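Local coordinates for surface presentation of antigens protein SpaO (Shigella flexneri, PDB 4TT9) that is required for Shigella invasion and secretion of the Ipa antigens as a type III secretion C-ring component, represented here by its C-terminal SpoA domain, at residues 17-29 with 46-59. Sequence-based numbering, arbitrary orientation.
Sequences INVKVDFILLEKN and FPDDIVKHVNIKVN
Lys57 leaves its strand with CG anti to the carbonyl carbon (chi1 -77°) and then runs fully extended, which carries its amine past Ile24 to Glu27, itself extended beyond CG. Lys57 NZ meets Glu27 OE2 at 2.8 Å, nearly along the C-O axis, in a salt bridge that spans the corner at Leu25. On the way the lysine chain crosses the tip of Ile24 snugly, with Lys57 CD 3.5 Å from Ile24 CD1. Beneath these side chains, strands 18-24 and 54-58 run antiparallel, Asp22 exchanging two backbone hydrogen bonds with Lys57, and Ile24 two with Asn55. The ladder ends at Asn59, whose backbone N donates to Lys20 O (2.7 Å) while its side-chain OD1 accepts from Lys20 N (3.0 Å), so the amide replaces a backbone carbonyl where the chain leaves the strand. The other face is apolar: Val21 CG1 lies alongside Val58 CG2 at 3.8 Å, and Phe23 CE1 beside Ile56 CG2 at 3.9 Å. Past the corner, Leu26 divides its two methyls between Ile50 and Phe46: the side chain crosses Ile50 at about a right angle, Leu26 CD1 touching Ile50 CD1 at 3.8 Å, and CD2 comes obliquely to the Phe46 ring. Strand 54-58 is also paired with strand 61-70, where His65 ND1 hydrogen-bonds to Asn55 OD1, and Ile77 of strand 75-79 packs on Phe23 and Ile56. Strand 18-31 pairs antiparallel with a strand of the second subunit, continuing the sheet across the SpoA dimer, and Phe44 and Phe46 of that subunit meet Phe23 edge-to-face.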
loop_
_atom_site.group_PDB
_atom_site.type_symbol
_atom_site.label_atom_id
_atom_site.label_comp_id
_atom_site.label_asym_id
_atom_site.label_seq_id
_atom_site.Cartn_x
_atom_site.Cartn_y
_atom_site.Cartn_z
ATOM N N ILE B 17 -8.199 -19.941 8.887
ATOM C CA ILE B 17 -7.632 -18.966 9.810
ATOM C C ILE B 17 -7.492 -17.593 9.144
ATOM O O ILE B 17 -7.139 -17.506 7.967
ATOM C CB ILE B 17 -6.277 -19.468 10.356
ATOM C CG1 ILE B 17 -5.281 -18.314 10.505
ATOM C CG2 ILE B 17 -5.711 -20.565 9.456
ATOM C CD1 ILE B 17 -3.905 -18.748 10.968
ATOM N N ASN B 18 -7.774 -16.528 9.895
ATOM C CA ASN B 18 -7.817 -15.179 9.337
ATOM C C ASN B 18 -6.501 -14.407 9.459
ATOM O O ASN B 18 -5.907 -14.355 10.531
ATOM C CB ASN B 18 -8.949 -14.384 9.987
ATOM C CG ASN B 18 -9.061 -12.984 9.437
ATOM O OD1 ASN B 18 -8.275 -12.111 9.786
ATOM N ND2 ASN B 18 -10.047 -12.756 8.579
ATOM N N VAL B 19 -6.065 -13.791 8.359
ATOM C CA VAL B 19 -4.800 -13.045 8.331
ATOM C C VAL B 19 -4.879 -11.673 7.658
ATOM O O VAL B 19 -5.787 -11.400 6.867
ATOM C CB VAL B 19 -3.699 -13.831 7.619
ATOM C CG1 VAL B 19 -3.266 -15.031 8.450
ATOM C CG2 VAL B 19 -4.180 -14.249 6.247
ATOM N N LYS B 20 -3.882 -10.842 7.961
ATOM C CA LYS B 20 -3.838 -9.433 7.581
ATOM C C LYS B 20 -2.927 -9.229 6.373
ATOM O O LYS B 20 -1.704 -9.338 6.483
ATOM C CB LYS B 20 -3.338 -8.627 8.792
ATOM C CG LYS B 20 -3.130 -7.113 8.641
ATOM C CD LYS B 20 -2.820 -6.514 10.033
ATOM C CE LYS B 20 -1.984 -5.241 9.992
ATOM N NZ LYS B 20 -0.620 -5.450 9.440
ATOM N N VAL B 21 -3.528 -8.946 5.220
ATOM C CA VAL B 21 -2.766 -8.715 3.998
ATOM C C VAL B 21 -2.664 -7.215 3.690
ATOM O O VAL B 21 -3.656 -6.487 3.746
ATOM C CB VAL B 21 -3.336 -9.523 2.808
ATOM C CG1 VAL B 21 -3.485 -10.985 3.198
ATOM C CG2 VAL B 21 -4.671 -8.990 2.376
ATOM N N ASP B 22 -1.451 -6.745 3.422
ATOM C CA ASP B 22 -1.231 -5.326 3.165
ATOM C C ASP B 22 -0.832 -5.124 1.709
ATOM O O ASP B 22 -0.064 -5.916 1.155
ATOM C CB ASP B 22 -0.130 -4.764 4.074
ATOM C CG ASP B 22 -0.653 -4.282 5.420
ATOM O OD1 ASP B 22 -1.844 -3.933 5.510
ATOM O OD2 ASP B 22 0.140 -4.236 6.388
ATOM N N PHE B 23 -1.356 -4.075 1.086
ATOM C CA PHE B 23 -0.931 -3.724 -0.259
ATOM C C PHE B 23 -0.182 -2.404 -0.194
ATOM O O PHE B 23 -0.772 -1.348 0.007
ATOM C CB PHE B 23 -2.125 -3.670 -1.211
ATOM C CG PHE B 23 -2.791 -5.005 -1.407
ATOM C CD1 PHE B 23 -2.439 -5.822 -2.470
ATOM C CD2 PHE B 23 -3.757 -5.457 -0.517
ATOM C CE1 PHE B 23 -3.044 -7.056 -2.647
ATOM C CE2 PHE B 23 -4.367 -6.699 -0.693
ATOM C CZ PHE B 23 -4.008 -7.492 -1.755
ATOM N N ILE B 24 1.132 -2.491 -0.366
ATOM C CA ILE B 24 2.061 -1.451 0.061
ATOM C C ILE B 24 2.738 -0.813 -1.133
ATOM O O ILE B 24 3.412 -1.493 -1.905
ATOM C CB ILE B 24 3.122 -2.058 0.998
ATOM C CG1 ILE B 24 2.493 -2.376 2.349
ATOM C CG2 ILE B 24 4.320 -1.147 1.146
ATOM C CD1 ILE B 24 3.475 -2.801 3.371
ATOM N N LEU B 25 2.559 0.495 -1.280
ATOM C CA LEU B 25 3.042 1.211 -2.454
ATOM C C LEU B 25 4.492 1.619 -2.293
ATOM O O LEU B 25 5.279 1.543 -3.230
ATOM C CB LEU B 25 2.189 2.451 -2.676
ATOM C CG LEU B 25 0.711 2.170 -2.928
ATOM C CD1 LEU B 25 -0.069 3.452 -3.174
ATOM C CD2 LEU B 25 0.570 1.244 -4.104
ATOM N N LEU B 26 4.846 2.044 -1.088
ATOM C CA LEU B 26 6.159 2.620 -0.853
ATOM C C LEU B 26 6.489 2.560 0.618
ATOM O O LEU B 26 5.627 2.790 1.459
ATOM C CB LEU B 26 6.173 4.080 -1.306
ATOM C CG LEU B 26 7.544 4.747 -1.353
ATOM C CD1 LEU B 26 8.327 4.245 -2.553
ATOM C CD2 LEU B 26 7.410 6.253 -1.392
ATOM N N GLU B 27 7.739 2.231 0.921
ATOM C CA GLU B 27 8.269 2.382 2.261
ATOM C C GLU B 27 9.398 3.372 2.140
ATOM O O GLU B 27 10.363 3.124 1.413
ATOM C CB GLU B 27 8.823 1.066 2.808
ATOM C CG GLU B 27 7.789 0.035 3.217
ATOM C CD GLU B 27 8.421 -1.205 3.821
ATOM O OE1 GLU B 27 9.658 -1.221 4.002
ATOM O OE2 GLU B 27 7.678 -2.162 4.119
ATOM N N LYS B 28 9.272 4.500 2.830
ATOM C CA LYS B 28 10.338 5.489 2.857
ATOM C C LYS B 28 10.967 5.518 4.246
ATOM O O LYS B 28 10.270 5.709 5.245
ATOM C CB LYS B 28 9.792 6.871 2.494
ATOM C CG LYS B 28 10.862 7.864 2.064
ATOM C CD LYS B 28 10.257 9.186 1.660
ATOM C CE LYS B 28 11.152 9.901 0.669
ATOM N NZ LYS B 28 12.576 9.822 1.070
ATOM N N ASN B 29 12.275 5.297 4.309
ATOM C CA ASN B 29 13.014 5.435 5.558
ATOM C C ASN B 29 13.414 6.892 5.730
ATOM O O ASN B 29 14.004 7.476 4.818
ATOM C CB ASN B 29 14.270 4.552 5.552
ATOM C CG ASN B 29 13.981 3.101 5.913
ATOM O OD1 ASN B 29 13.071 2.803 6.684
ATOM N ND2 ASN B 29 14.774 2.191 5.362
ATOM N N PHE B 46 5.782 10.147 -6.470
ATOM C CA PHE B 46 6.306 8.795 -6.565
ATOM C C PHE B 46 7.058 8.690 -7.872
ATOM O O PHE B 46 6.873 9.524 -8.758
ATOM C CB PHE B 46 5.170 7.777 -6.605
ATOM C CG PHE B 46 4.280 7.797 -5.398
ATOM C CD1 PHE B 46 4.805 7.924 -4.122
ATOM C CD2 PHE B 46 2.903 7.679 -5.544
ATOM C CE1 PHE B 46 3.967 7.940 -3.018
ATOM C CE2 PHE B 46 2.064 7.698 -4.449
ATOM C CZ PHE B 46 2.595 7.825 -3.188
ATOM N N PRO B 47 7.914 7.667 -8.002
ATOM C CA PRO B 47 8.409 7.296 -9.332
ATOM C C PRO B 47 7.261 6.763 -10.188
ATOM O O PRO B 47 6.135 6.658 -9.701
ATOM C CB PRO B 47 9.393 6.167 -9.032
ATOM C CG PRO B 47 9.842 6.411 -7.634
ATOM C CD PRO B 47 8.638 6.969 -6.925
ATOM N N ASP B 48 7.545 6.424 -11.442
ATOM C CA ASP B 48 6.521 5.915 -12.355
ATOM C C ASP B 48 6.351 4.390 -12.260
ATOM O O ASP B 48 5.450 3.809 -12.871
ATOM C CB ASP B 48 6.853 6.329 -13.787
ATOM C CG ASP B 48 8.341 6.513 -14.004
ATOM O OD1 ASP B 48 9.132 5.883 -13.268
ATOM O OD2 ASP B 48 8.720 7.285 -14.911
ATOM N N ASP B 49 7.222 3.752 -11.485
ATOM C CA ASP B 49 7.125 2.324 -11.255
ATOM C C ASP B 49 6.351 2.067 -9.986
ATOM O O ASP B 49 6.487 1.013 -9.375
ATOM C CB ASP B 49 8.515 1.719 -11.114
ATOM C CG ASP B 49 9.382 2.004 -12.297
ATOM O OD1 ASP B 49 9.305 3.138 -12.804
ATOM O OD2 ASP B 49 10.125 1.100 -12.729
ATOM N N ILE B 50 5.543 3.031 -9.576
ATOM C CA ILE B 50 4.915 2.932 -8.268
ATOM C C ILE B 50 3.629 2.126 -8.323
ATOM O O ILE B 50 3.195 1.591 -7.309
ATOM C CB ILE B 50 4.669 4.324 -7.637
ATOM C CG1 ILE B 50 4.773 4.235 -6.117
ATOM C CG2 ILE B 50 3.339 4.921 -8.087
ATOM C CD1 ILE B 50 6.183 4.070 -5.639
ATOM N N VAL B 51 3.029 2.035 -9.505
ATOM C CA VAL B 51 1.776 1.313 -9.646
ATOM C C VAL B 51 2.055 -0.119 -10.107
ATOM O O VAL B 51 1.192 -0.995 -10.045
ATOM C CB VAL B 51 0.824 2.048 -10.610
ATOM C CG1 VAL B 51 0.201 3.239 -9.924
ATOM C CG2 VAL B 51 1.571 2.503 -11.860
ATOM N N LYS B 52 3.289 -0.343 -10.544
ATOM C CA LYS B 52 3.696 -1.620 -11.104
ATOM C C LYS B 52 4.560 -2.431 -10.144
ATOM O O LYS B 52 5.000 -3.533 -10.480
ATOM C CB LYS B 52 4.468 -1.383 -12.398
ATOM C CG LYS B 52 3.659 -0.700 -13.485
ATOM C CD LYS B 52 2.477 -1.556 -13.912
ATOM C CE LYS B 52 1.680 -0.874 -15.005
ATOM N NZ LYS B 52 0.333 -1.486 -15.141
ATOM N N HIS B 53 4.803 -1.886 -8.955
ATOM C CA HIS B 53 5.620 -2.565 -7.951
ATOM C C HIS B 53 5.009 -2.492 -6.562
ATOM O O HIS B 53 5.676 -2.098 -5.613
ATOM C CB HIS B 53 7.033 -1.978 -7.904
ATOM C CG HIS B 53 7.851 -2.263 -9.124
ATOM N ND1 HIS B 53 7.673 -1.583 -10.312
ATOM C CD2 HIS B 53 8.854 -3.143 -9.342
ATOM C CE1 HIS B 53 8.532 -2.038 -11.210
ATOM N NE2 HIS B 53 9.261 -2.984 -10.644
ATOM N N VAL B 54 3.739 -2.864 -6.442
ATOM C CA VAL B 54 3.107 -2.985 -5.132
ATOM C C VAL B 54 3.642 -4.228 -4.452
ATOM O O VAL B 54 3.749 -5.289 -5.076
ATOM C CB VAL B 54 1.602 -3.159 -5.263
ATOM C CG1 VAL B 54 0.927 -2.907 -3.933
ATOM C CG2 VAL B 54 1.072 -2.219 -6.316
ATOM N N ASN B 55 3.989 -4.090 -3.174
ATOM C CA ASN B 55 4.455 -5.211 -2.364
ATOM C C ASN B 55 3.307 -5.795 -1.588
ATOM O O ASN B 55 2.569 -5.068 -0.923
ATOM C CB ASN B 55 5.523 -4.749 -1.379
ATOM C CG ASN B 55 6.811 -4.399 -2.057
ATOM O OD1 ASN B 55 7.024 -4.756 -3.208
ATOM N ND2 ASN B 55 7.690 -3.714 -1.349
ATOM N N ILE B 56 3.141 -7.106 -1.664
ATOM C CA ILE B 56 2.041 -7.724 -0.952
ATOM C C ILE B 56 2.587 -8.395 0.293
ATOM O O ILE B 56 3.490 -9.228 0.210
ATOM C CB ILE B 56 1.281 -8.710 -1.836
ATOM C CG1 ILE B 56 1.059 -8.083 -3.215
ATOM C CG2 ILE B 56 -0.046 -9.105 -1.187
ATOM C CD1 ILE B 56 0.365 -8.974 -4.218
ATOM N N LYS B 57 2.046 -8.001 1.444
ATOM C CA LYS B 57 2.513 -8.488 2.726
ATOM C C LYS B 57 1.394 -9.222 3.433
ATOM O O LYS B 57 0.238 -8.814 3.365
ATOM C CB LYS B 57 2.985 -7.333 3.607
ATOM C CG LYS B 57 4.347 -6.759 3.254
ATOM C CD LYS B 57 4.816 -5.852 4.381
ATOM C CE LYS B 57 6.251 -5.407 4.208
ATOM N NZ LYS B 57 6.646 -4.455 5.289
ATOM N N VAL B 58 1.738 -10.313 4.102
ATOM C CA VAL B 58 0.776 -11.014 4.930
ATOM C C VAL B 58 1.332 -11.039 6.344
ATOM O O VAL B 58 2.410 -11.581 6.563
ATOM C CB VAL B 58 0.560 -12.449 4.441
ATOM C CG1 VAL B 58 -0.343 -13.203 5.394
ATOM C CG2 VAL B 58 -0.033 -12.444 3.048
ATOM N N ASN B 59 0.609 -10.450 7.293
ATOM C CA ASN B 59 1.101 -10.321 8.667
ATOM C C ASN B 59 2.521 -9.779 8.756
ATOM O O ASN B 59 3.303 -10.223 9.604
ATOM C CB ASN B 59 0.987 -11.644 9.442
ATOM C CG ASN B 59 -0.446 -12.051 9.667
ATOM O OD1 ASN B 59 -1.360 -11.259 9.455
ATOM N ND2 ASN B 59 -0.654 -13.276 10.103
#